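Local coordinates for increased recombination centers protein 6 (Saccharomyces cerevisiae, PDB 3UC9) that probably serves as an adaptor-like clathrin coat accessory factor related to small G proteins, and is involved in gross chromosomal rearrangements and telomere healing, at residues M103-R113 against T132-V143; Q118-I126 against W155-F165. All coordinates share one frame; numbering follows the deposited sequence.

Interaction 1. Residues M103-R113 against T132-V143; sequences MAGIILITDIR and TFVVLVNVNEEV. Unlike the reference sequence in segment 132-143: Val137 (reference Ala).
Gly105 to Thr110 pairs in parallel, bridge for bridge, with Phe133 to Asn138, joining neighbouring strands 103-110 and 133-138 of a Rossmann-like sheet related to that of small G proteins. Their axes run 4.6 Å apart. Backbone bonds begin with Phe133 N to Ala104 O and end with Val139 N to Thr110 O; before the first of them, Thr132 OG1 donates to Met103 O at 2.6 Å.

Apolar contacts gather on the face of Phe133, Val135 and Val137. The Phe133 ring, swung between its own backbone N and carbonyl carbon (chi1 73°), lies flat over Gly105, whose CA stands 3.5 Å from the ring centroid in a CH-pi contact. Ile107 CG1 meets the edge of this ring. Farther along, Ile109 and Val137 run side by side, tightly packed with Ile109 CD1 3.4 Å from Val137 CB. Helices 39-50 and 185-195 cover this face.

Polar side chains take over where the strands end. Asn138 OD1 accepts a nearly straight bond from Ile112 N at 3.1 Å, tying the start of helix 112-115 to the neighbouring strand. Asp111, the N-cap of that helix, also receives Asn140 ND2. The carboxylate and amide planes stand 84° apart, and ND2 reaches Asp111 OD1 at 3.0 Å from above the carboxylate plane, while Asn140 OD1 closes an Asx turn by accepting from Glu142 N.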
loop_
_atom_site.group_PDB
_atom_site.type_symbol
_atom_site.label_atom_id
_atom_site.label_comp_id
_atom_site.label_asym_id
_atom_site.label_seq_id
_atom_site.Cartn_x
_atom_site.Cartn_y
_atom_site.Cartn_z
ATOM N N MET A 103 2.898 8.366 -6.946
ATOM C CA MET A 103 2.697 7.362 -5.903
ATOM C C MET A 103 3.942 6.495 -5.656
ATOM O O MET A 103 4.348 5.694 -6.504
ATOM C CB MET A 103 1.513 6.447 -6.259
ATOM C CG MET A 103 0.211 7.187 -6.533
ATOM S SD MET A 103 -0.252 8.360 -5.230
ATOM C CE MET A 103 -0.174 7.317 -3.863
ATOM N N ALA A 104 4.552 6.667 -4.490
ATOM C CA ALA A 104 5.586 5.761 -4.011
ATOM C C ALA A 104 4.956 4.399 -3.712
ATOM O O ALA A 104 5.541 3.345 -4.002
ATOM C CB ALA A 104 6.258 6.314 -2.764
ATOM N N GLY A 105 3.767 4.420 -3.117
ATOM C CA GLY A 105 3.064 3.182 -2.828
ATOM C C GLY A 105 1.578 3.369 -2.605
ATOM O O GLY A 105 1.106 4.480 -2.346
ATOM N N ILE A 106 0.860 2.254 -2.687
ATOM C CA ILE A 106 -0.574 2.197 -2.455
ATOM C C ILE A 106 -0.809 1.060 -1.499
ATOM O O ILE A 106 -0.283 -0.016 -1.721
ATOM C CB ILE A 106 -1.354 1.884 -3.742
ATOM C CG1 ILE A 106 -0.996 2.872 -4.864
ATOM C CG2 ILE A 106 -2.850 1.953 -3.459
ATOM C CD1 ILE A 106 -1.427 4.250 -4.609
ATOM N N ILE A 107 -1.566 1.314 -0.431
ATOM C CA ILE A 107 -1.898 0.288 0.561
ATOM C C ILE A 107 -3.418 0.214 0.627
ATOM O O ILE A 107 -4.080 1.211 0.904
ATOM C CB ILE A 107 -1.316 0.605 1.973
ATOM C CG1 ILE A 107 0.202 0.778 1.908
ATOM C CG2 ILE A 107 -1.661 -0.510 2.957
ATOM C CD1 ILE A 107 0.864 1.256 3.234
ATOM N N LEU A 108 -3.961 -0.968 0.350
ATOM C CA LEU A 108 -5.388 -1.197 0.416
ATOM C C LEU A 108 -5.690 -2.051 1.644
ATOM O O LEU A 108 -5.079 -3.112 1.842
ATOM C CB LEU A 108 -5.872 -1.882 -0.866
ATOM C CG LEU A 108 -7.319 -2.365 -0.869
ATOM C CD1 LEU A 108 -8.278 -1.187 -0.769
ATOM C CD2 LEU A 108 -7.608 -3.205 -2.103
ATOM N N ILE A 109 -6.608 -1.562 2.474
ATOM C CA ILE A 109 -7.049 -2.256 3.676
ATOM C C ILE A 109 -8.452 -2.797 3.394
ATOM O O ILE A 109 -9.377 -2.021 3.216
ATOM C CB ILE A 109 -7.116 -1.305 4.890
ATOM C CG1 ILE A 109 -5.792 -0.553 5.098
ATOM C CG2 ILE A 109 -7.493 -2.077 6.142
ATOM C CD1 ILE A 109 -4.638 -1.438 5.385
ATOM N N THR A 110 -8.612 -4.117 3.366
ATOM C CA THR A 110 -9.900 -4.698 3.003
ATOM C C THR A 110 -10.066 -6.134 3.478
ATOM O O THR A 110 -9.158 -6.728 4.061
ATOM C CB THR A 110 -10.137 -4.643 1.463
ATOM O OG1 THR A 110 -11.518 -4.915 1.171
ATOM C CG2 THR A 110 -9.255 -5.644 0.740
ATOM N N ASP A 111 -11.259 -6.663 3.255
ATOM C CA ASP A 111 -11.541 -8.083 3.459
ATOM C C ASP A 111 -11.393 -8.686 2.077
ATOM O O ASP A 111 -12.250 -8.484 1.244
ATOM C CB ASP A 111 -12.960 -8.270 4.002
ATOM C CG ASP A 111 -13.396 -9.725 4.052
ATOM O OD1 ASP A 111 -12.709 -10.604 3.493
ATOM O OD2 ASP A 111 -14.446 -9.990 4.660
ATOM N N ILE A 112 -10.297 -9.399 1.822
ATOM C CA ILE A 112 -10.009 -9.829 0.452
ATOM C C ILE A 112 -10.951 -10.918 -0.063
ATOM O O ILE A 112 -11.069 -11.101 -1.271
ATOM C CB ILE A 112 -8.526 -10.261 0.237
ATOM C CG1 ILE A 112 -8.206 -11.562 0.976
ATOM C CG2 ILE A 112 -7.585 -9.146 0.651
ATOM C CD1 ILE A 112 -6.836 -12.120 0.641
ATOM N N ARG A 113 -11.606 -11.637 0.843
ATOM C CA ARG A 113 -12.636 -12.599 0.442
ATOM C C ARG A 113 -13.872 -11.891 -0.109
ATOM O O ARG A 113 -14.520 -12.393 -1.029
ATOM C CB ARG A 113 -13.043 -13.491 1.613
ATOM C CG ARG A 113 -12.061 -14.616 1.916
ATOM C CD ARG A 113 -12.716 -15.646 2.799
ATOM N NE ARG A 113 -11.771 -16.605 3.373
ATOM C CZ ARG A 113 -11.385 -17.751 2.810
ATOM N NH1 ARG A 113 -11.836 -18.122 1.611
ATOM N NH2 ARG A 113 -10.529 -18.537 3.454
ATOM N N THR A 132 5.881 1.971 -8.168
ATOM C CA THR A 132 4.942 2.047 -7.052
ATOM C C THR A 132 4.786 0.700 -6.350
ATOM O O THR A 132 4.436 -0.296 -6.979
ATOM C CB THR A 132 3.554 2.545 -7.534
ATOM O OG1 THR A 132 3.693 3.802 -8.223
ATOM C CG2 THR A 132 2.602 2.737 -6.383
ATOM N N PHE A 133 5.036 0.648 -5.045
ATOM C CA PHE A 133 4.713 -0.578 -4.314
ATOM C C PHE A 133 3.193 -0.687 -4.082
ATOM O O PHE A 133 2.488 0.326 -3.957
ATOM C CB PHE A 133 5.532 -0.725 -3.016
ATOM C CG PHE A 133 5.139 0.203 -1.881
ATOM C CD1 PHE A 133 4.006 -0.038 -1.115
ATOM C CD2 PHE A 133 5.957 1.265 -1.523
ATOM C CE1 PHE A 133 3.677 0.789 -0.038
ATOM C CE2 PHE A 133 5.630 2.099 -0.450
ATOM C CZ PHE A 133 4.488 1.860 0.285
ATOM N N VAL A 134 2.684 -1.917 -4.055
ATOM C CA VAL A 134 1.259 -2.159 -3.807
ATOM C C VAL A 134 1.112 -3.244 -2.760
ATOM O O VAL A 134 1.519 -4.387 -2.987
ATOM C CB VAL A 134 0.512 -2.596 -5.070
ATOM C CG1 VAL A 134 -0.959 -2.805 -4.736
ATOM C CG2 VAL A 134 0.670 -1.542 -6.179
ATOM N N VAL A 135 0.555 -2.870 -1.617
ATOM C CA VAL A 135 0.328 -3.806 -0.518
ATOM C C VAL A 135 -1.160 -3.933 -0.297
ATOM O O VAL A 135 -1.852 -2.937 -0.101
ATOM C CB VAL A 135 0.991 -3.339 0.775
ATOM C CG1 VAL A 135 0.668 -4.316 1.934
ATOM C CG2 VAL A 135 2.514 -3.187 0.578
ATOM N N LEU A 136 -1.646 -5.171 -0.331
ATOM C CA LEU A 136 -3.036 -5.479 -0.083
ATOM C C LEU A 136 -3.105 -6.112 1.293
ATOM O O LEU A 136 -2.593 -7.219 1.510
ATOM C CB LEU A 136 -3.575 -6.428 -1.135
ATOM C CG LEU A 136 -3.497 -5.881 -2.567
ATOM C CD1 LEU A 136 -2.159 -6.212 -3.233
ATOM C CD2 LEU A 136 -4.636 -6.423 -3.392
ATOM N N VAL A 137 -3.715 -5.379 2.218
ATOM C CA VAL A 137 -3.767 -5.766 3.615
ATOM C C VAL A 137 -5.112 -6.405 3.890
ATOM O O VAL A 137 -6.145 -5.750 3.811
ATOM C CB VAL A 137 -3.553 -4.556 4.534
ATOM C CG1 VAL A 137 -3.662 -4.979 5.997
ATOM C CG2 VAL A 137 -2.206 -3.894 4.257
ATOM N N ASN A 138 -5.102 -7.699 4.184
ATOM C CA ASN A 138 -6.311 -8.406 4.536
ATOM C C ASN A 138 -6.611 -8.371 6.031
ATOM O O ASN A 138 -5.776 -8.774 6.846
ATOM C CB ASN A 138 -6.228 -9.864 4.118
ATOM C CG ASN A 138 -7.432 -10.652 4.586
ATOM O OD1 ASN A 138 -8.566 -10.344 4.208
ATOM N ND2 ASN A 138 -7.202 -11.639 5.454
ATOM N N VAL A 139 -7.825 -7.950 6.370
ATOM C CA VAL A 139 -8.268 -7.876 7.759
ATOM C C VAL A 139 -9.238 -9.010 8.129
ATOM O O VAL A 139 -9.605 -9.137 9.295
ATOM C CB VAL A 139 -8.924 -6.514 8.081
ATOM C CG1 VAL A 139 -7.947 -5.380 7.823
ATOM C CG2 VAL A 139 -10.222 -6.322 7.293
ATOM N N ASN A 140 -9.639 -9.829 7.154
ATOM C CA ASN A 140 -10.463 -11.020 7.411
ATOM C C ASN A 140 -9.656 -12.102 8.137
ATOM O O ASN A 140 -8.786 -12.747 7.549
ATOM C CB ASN A 140 -11.052 -11.581 6.102
ATOM C CG ASN A 140 -12.061 -12.723 6.336
ATOM O OD1 ASN A 140 -12.069 -13.353 7.391
ATOM N ND2 ASN A 140 -12.912 -12.988 5.337
ATOM N N GLU A 141 -9.981 -12.318 9.409
ATOM C CA GLU A 141 -9.176 -13.179 10.276
ATOM C C GLU A 141 -9.299 -14.676 9.961
ATOM O O GLU A 141 -8.532 -15.482 10.493
ATOM C CB GLU A 141 -9.514 -12.896 11.749
ATOM C CG GLU A 141 -9.342 -11.411 12.120
ATOM C CD GLU A 141 -9.236 -11.150 13.617
ATOM O OE1 GLU A 141 -9.543 -12.064 14.410
ATOM O OE2 GLU A 141 -8.836 -10.021 13.997
ATOM N N GLU A 142 -10.240 -15.046 9.091
ATOM C CA GLU A 142 -10.406 -16.444 8.673
ATOM C C GLU A 142 -9.421 -16.862 7.574
ATOM O O GLU A 142 -9.284 -18.053 7.292
ATOM C CB GLU A 142 -11.842 -16.697 8.195
ATOM C CG GLU A 142 -12.276 -18.171 8.246
ATOM C CD GLU A 142 -13.638 -18.414 7.603
ATOM O OE1 GLU A 142 -14.594 -17.665 7.914
ATOM O OE2 GLU A 142 -13.753 -19.360 6.790
ATOM N N VAL A 143 -8.751 -15.893 6.945
ATOM C CA VAL A 143 -7.782 -16.185 5.888
ATOM C C VAL A 143 -6.460 -16.607 6.523
ATOM O O VAL A 143 -5.881 -15.864 7.318
ATOM C CB VAL A 143 -7.544 -14.961 4.971
ATOM C CG1 VAL A 143 -6.470 -15.262 3.930
ATOM C CG2 VAL A 143 -8.847 -14.533 4.293
#

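Interaction 2. Residues Q118-I126 against W155-F165; sequences QELLHQFMI and WSNAFTNVIEF
Leu121 and Met125, one turn apart on helix 121-127, each meet the face of an aromatic ring from 155-165. Leu121 CD2 sits over the indole of Trp155, 3.8 Å from the centroid of its five-membered ring, and the same methyl touches Phe165 CZ at 3.8 Å. Met125 presents CB to the middle of the Phe159 ring, 3.5 Å from its centroid, while Ile126 CD1 arrives at the edge of that ring, 3.6 Å from CE1. Past CB, the methionine chain bends at chi2 (-49°), which brings SD to 3.8 Å from Ile163 CD1.

At the other end of the contact, Gln118 lays CB against Phe165 CZ at 4.0 Å, and its carbonyl O comes near Trp155 CZ2.

The surroundings fix both partners. Asn161 bonds through its amide to Arg130, Thr132 and His129, and Arg130 also holds Met125 O, pinning the loop before strand 163-167 beside the end of the helix. Met125 also rests on Val134, and Leu136 lies beside Ile163 and Phe165 in the neighbouring strand. Such a helix, laid by its apolar side on the parallel part of a mixed sheet, is the layered alpha/beta packing of a Rossmann-like fold.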
loop_
_atom_site.group_PDB
_atom_site.type_symbol
_atom_site.label_atom_id
_atom_site.label_comp_id
_atom_site.label_asym_id
_atom_site.label_seq_id
_atom_site.Cartn_x
_atom_site.Cartn_y
_atom_site.Cartn_z
ATOM N N GLN A 118 -7.559 -8.917 -6.042
ATOM C CA GLN A 118 -6.780 -9.676 -7.025
ATOM C C GLN A 118 -7.441 -9.750 -8.421
ATOM O O GLN A 118 -6.747 -9.922 -9.419
ATOM C CB GLN A 118 -6.463 -11.090 -6.514
ATOM C CG GLN A 118 -7.672 -11.946 -6.146
ATOM C CD GLN A 118 -8.111 -11.823 -4.698
ATOM O OE1 GLN A 118 -8.073 -10.745 -4.103
ATOM N NE2 GLN A 118 -8.555 -12.935 -4.128
ATOM N N GLU A 119 -8.760 -9.605 -8.476
ATOM C CA GLU A 119 -9.505 -9.598 -9.753
ATOM C C GLU A 119 -9.308 -8.319 -10.577
ATOM O O GLU A 119 -9.534 -8.313 -11.785
ATOM C CB GLU A 119 -11.004 -9.811 -9.488
ATOM C CG GLU A 119 -11.364 -11.204 -8.959
ATOM C CD GLU A 119 -12.854 -11.358 -8.618
ATOM O OE1 GLU A 119 -13.521 -10.340 -8.320
ATOM O OE2 GLU A 119 -13.358 -12.505 -8.639
ATOM N N LEU A 120 -8.917 -7.240 -9.907
ATOM C CA LEU A 120 -8.709 -5.928 -10.524
ATOM C C LEU A 120 -7.223 -5.637 -10.735
ATOM O O LEU A 120 -6.863 -4.681 -11.430
ATOM C CB LEU A 120 -9.283 -4.838 -9.614
ATOM C CG LEU A 120 -10.731 -4.970 -9.128
ATOM C CD1 LEU A 120 -10.991 -4.046 -7.929
ATOM C CD2 LEU A 120 -11.709 -4.679 -10.236
ATOM N N LEU A 121 -6.361 -6.446 -10.117
ATOM C CA LEU A 121 -4.943 -6.114 -10.000
ATOM C C LEU A 121 -4.216 -6.019 -11.348
ATOM O O LEU A 121 -3.396 -5.134 -11.545
ATOM C CB LEU A 121 -4.259 -7.119 -9.062
ATOM C CG LEU A 121 -3.024 -6.746 -8.242
ATOM C CD1 LEU A 121 -3.118 -5.365 -7.631
ATOM C CD2 LEU A 121 -2.801 -7.807 -7.147
ATOM N N HIS A 122 -4.517 -6.901 -12.296
ATOM C CA HIS A 122 -3.846 -6.826 -13.597
ATOM C C HIS A 122 -4.038 -5.460 -14.255
ATOM O O HIS A 122 -3.074 -4.795 -14.639
ATOM C CB HIS A 122 -4.312 -7.925 -14.537
ATOM C CG HIS A 122 -3.652 -7.867 -15.878
ATOM N ND1 HIS A 122 -2.377 -8.343 -16.098
ATOM C CD2 HIS A 122 -4.072 -7.352 -17.058
ATOM C CE1 HIS A 122 -2.048 -8.142 -17.362
ATOM N NE2 HIS A 122 -3.061 -7.547 -17.968
ATOM N N GLN A 123 -5.290 -5.035 -14.362
ATOM C CA GLN A 123 -5.616 -3.754 -14.970
ATOM C C GLN A 123 -5.091 -2.562 -14.156
ATOM O O GLN A 123 -4.656 -1.565 -14.724
ATOM C CB GLN A 123 -7.122 -3.634 -15.121
ATOM C CG GLN A 123 -7.685 -4.545 -16.163
ATOM C CD GLN A 123 -9.186 -4.459 -16.204
ATOM O OE1 GLN A 123 -9.747 -3.717 -17.009
ATOM N NE2 GLN A 123 -9.849 -5.191 -15.308
ATOM N N PHE A 124 -5.159 -2.667 -12.834
ATOM C CA PHE A 124 -4.614 -1.640 -11.959
ATOM C C PHE A 124 -3.113 -1.468 -12.190
ATOM O O PHE A 124 -2.621 -0.341 -12.330
ATOM C CB PHE A 124 -4.863 -2.003 -10.500
ATOM C CG PHE A 124 -4.417 -0.942 -9.524
ATOM C CD1 PHE A 124 -5.211 0.165 -9.268
ATOM C CD2 PHE A 124 -3.205 -1.051 -8.864
ATOM C CE1 PHE A 124 -4.800 1.144 -8.369
ATOM C CE2 PHE A 124 -2.793 -0.082 -7.965
ATOM C CZ PHE A 124 -3.589 1.018 -7.721
ATOM N N MET A 125 -2.392 -2.585 -12.211
ATOM C CA MET A 125 -0.935 -2.540 -12.353
ATOM C C MET A 125 -0.506 -2.025 -13.725
ATOM O O MET A 125 0.471 -1.300 -13.826
ATOM C CB MET A 125 -0.323 -3.915 -12.077
ATOM C CG MET A 125 -0.523 -4.409 -10.665
ATOM S SD MET A 125 -0.111 -3.260 -9.344
ATOM C CE MET A 125 1.581 -2.886 -9.788
ATOM N N ILE A 126 -1.236 -2.376 -14.782
ATOM C CA ILE A 126 -0.950 -1.815 -16.105
ATOM C C ILE A 126 -0.917 -0.278 -16.074
ATOM O O ILE A 126 -0.068 0.346 -16.724
ATOM C CB ILE A 126 -1.974 -2.289 -17.181
ATOM C CG1 ILE A 126 -1.894 -3.805 -17.407
ATOM C CG2 ILE A 126 -1.759 -1.563 -18.502
ATOM C CD1 ILE A 126 -0.504 -4.341 -17.598
ATOM N N TRP A 155 1.453 -13.007 -7.693
ATOM C CA TRP A 155 1.582 -11.564 -7.966
ATOM C C TRP A 155 2.932 -10.926 -7.616
ATOM O O TRP A 155 3.246 -9.852 -8.130
ATOM C CB TRP A 155 0.462 -10.797 -7.254
ATOM C CG TRP A 155 -0.892 -11.105 -7.821
ATOM C CD1 TRP A 155 -1.824 -11.958 -7.308
ATOM C CD2 TRP A 155 -1.436 -10.602 -9.045
ATOM N NE1 TRP A 155 -2.925 -12.002 -8.128
ATOM C CE2 TRP A 155 -2.711 -11.182 -9.204
ATOM C CE3 TRP A 155 -0.972 -9.712 -10.017
ATOM C CZ2 TRP A 155 -3.535 -10.897 -10.298
ATOM C CZ3 TRP A 155 -1.787 -9.434 -11.111
ATOM C CH2 TRP A 155 -3.058 -10.021 -11.236
ATOM N N SER A 156 3.730 -11.563 -6.762
ATOM C CA SER A 156 4.941 -10.913 -6.247
ATOM C C SER A 156 6.041 -10.709 -7.293
ATOM O O SER A 156 6.930 -9.889 -7.093
ATOM C CB SER A 156 5.488 -11.665 -5.031
ATOM O OG SER A 156 4.608 -11.479 -3.927
ATOM N N ASN A 157 5.978 -11.435 -8.403
ATOM C CA ASN A 157 6.927 -11.242 -9.508
ATOM C C ASN A 157 6.242 -10.996 -10.857
ATOM O O ASN A 157 6.878 -11.107 -11.909
ATOM C CB ASN A 157 7.888 -12.435 -9.586
ATOM C CG ASN A 157 7.196 -13.760 -9.329
ATOM O OD1 ASN A 157 6.097 -14.012 -9.839
ATOM N ND2 ASN A 157 7.829 -14.613 -8.524
ATOM N N ALA A 158 4.961 -10.633 -10.818
ATOM C CA ALA A 158 4.161 -10.418 -12.029
ATOM C C ALA A 158 4.523 -9.116 -12.750
ATOM O O ALA A 158 4.357 -9.009 -13.975
ATOM C CB ALA A 158 2.661 -10.433 -11.678
ATOM N N PHE A 159 5.020 -8.140 -11.991
ATOM C CA PHE A 159 5.340 -6.816 -12.516
ATOM C C PHE A 159 6.679 -6.310 -11.964
ATOM O O PHE A 159 7.250 -6.885 -11.032
ATOM C CB PHE A 159 4.226 -5.815 -12.156
ATOM C CG PHE A 159 2.951 -5.999 -12.943
ATOM C CD1 PHE A 159 2.742 -5.302 -14.126
ATOM C CD2 PHE A 159 1.958 -6.848 -12.486
ATOM C CE1 PHE A 159 1.575 -5.458 -14.848
ATOM C CE2 PHE A 159 0.784 -7.015 -13.206
ATOM C CZ PHE A 159 0.596 -6.320 -14.389
ATOM N N THR A 160 7.183 -5.223 -12.538
ATOM C CA THR A 160 8.339 -4.537 -11.957
ATOM C C THR A 160 8.067 -4.195 -10.480
ATOM O O THR A 160 8.968 -4.242 -9.633
ATOM C CB THR A 160 8.652 -3.219 -12.714
ATOM O OG1 THR A 160 7.450 -2.452 -12.832
ATOM C CG2 THR A 160 9.216 -3.491 -14.111
ATOM N N ASN A 161 6.821 -3.832 -10.188
ATOM C CA ASN A 161 6.409 -3.369 -8.860
ATOM C C ASN A 161 6.525 -4.426 -7.778
ATOM O O ASN A 161 6.331 -5.616 -8.044
ATOM C CB ASN A 161 4.941 -2.943 -8.895
ATOM C CG ASN A 161 4.625 -2.020 -10.031
ATOM O OD1 ASN A 161 4.588 -2.427 -11.199
ATOM N ND2 ASN A 161 4.368 -0.777 -9.709
ATOM N N VAL A 162 6.835 -3.989 -6.560
ATOM C CA VAL A 162 6.686 -4.834 -5.385
ATOM C C VAL A 162 5.192 -4.913 -5.099
ATOM O O VAL A 162 4.536 -3.887 -4.885
ATOM C CB VAL A 162 7.436 -4.255 -4.171
ATOM C CG1 VAL A 162 7.113 -5.054 -2.894
ATOM C CG2 VAL A 162 8.946 -4.225 -4.453
ATOM N N ILE A 163 4.654 -6.124 -5.138
ATOM C CA ILE A 163 3.240 -6.355 -4.846
ATOM C C ILE A 163 3.198 -7.418 -3.777
ATOM O O ILE A 163 3.814 -8.466 -3.940
ATOM C CB ILE A 163 2.469 -6.872 -6.065
ATOM C CG1 ILE A 163 2.551 -5.881 -7.223
ATOM C CG2 ILE A 163 1.002 -7.151 -5.690
ATOM C CD1 ILE A 163 1.869 -6.359 -8.471
ATOM N N GLU A 164 2.497 -7.154 -2.684
ATOM C CA GLU A 164 2.390 -8.152 -1.642
ATOM C C GLU A 164 1.068 -8.128 -0.894
ATOM O O GLU A 164 0.584 -7.077 -0.486
ATOM C CB GLU A 164 3.545 -8.016 -0.658
ATOM C CG GLU A 164 3.847 -9.301 0.089
ATOM C CD GLU A 164 5.276 -9.378 0.597
ATOM O OE1 GLU A 164 6.215 -9.108 -0.184
ATOM O OE2 GLU A 164 5.455 -9.719 1.781
ATOM N N PHE A 165 0.513 -9.324 -0.703
ATOM C CA PHE A 165 -0.641 -9.530 0.161
ATOM C C PHE A 165 -0.141 -9.820 1.580
ATOM O O PHE A 165 0.782 -10.618 1.760
ATOM C CB PHE A 165 -1.483 -10.712 -0.343
ATOM C CG PHE A 165 -2.188 -10.436 -1.647
ATOM C CD1 PHE A 165 -3.527 -10.078 -1.659
ATOM C CD2 PHE A 165 -1.507 -10.503 -2.853
ATOM C CE1 PHE A 165 -4.181 -9.810 -2.861
ATOM C CE2 PHE A 165 -2.155 -10.242 -4.052
ATOM C CZ PHE A 165 -3.494 -9.903 -4.051
#

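In the fold
The centre of interaction 1 is about 6 Å from the centre of the chain and the contact is buried, whereas that of interaction 2 is about 12 Å away and the contact is partly exposed. The first is strand pairing, with backbone hydrogen bonds and polar side-chain bonds where the strands end, one of them at a helix N-cap; the second is apolar and aromatic packing of a helix on strand 163-167, the loop before it and the end of helix 145-155. They share one sheet: strand 133-138 lies between 103-110 and the outermost 163-167. Val134 N bonds to Val162 O, and Leu136 packs on Phe165. Helix 121-127 belongs to the connection between the two strands of interaction 1, a beta-alpha-beta crossover.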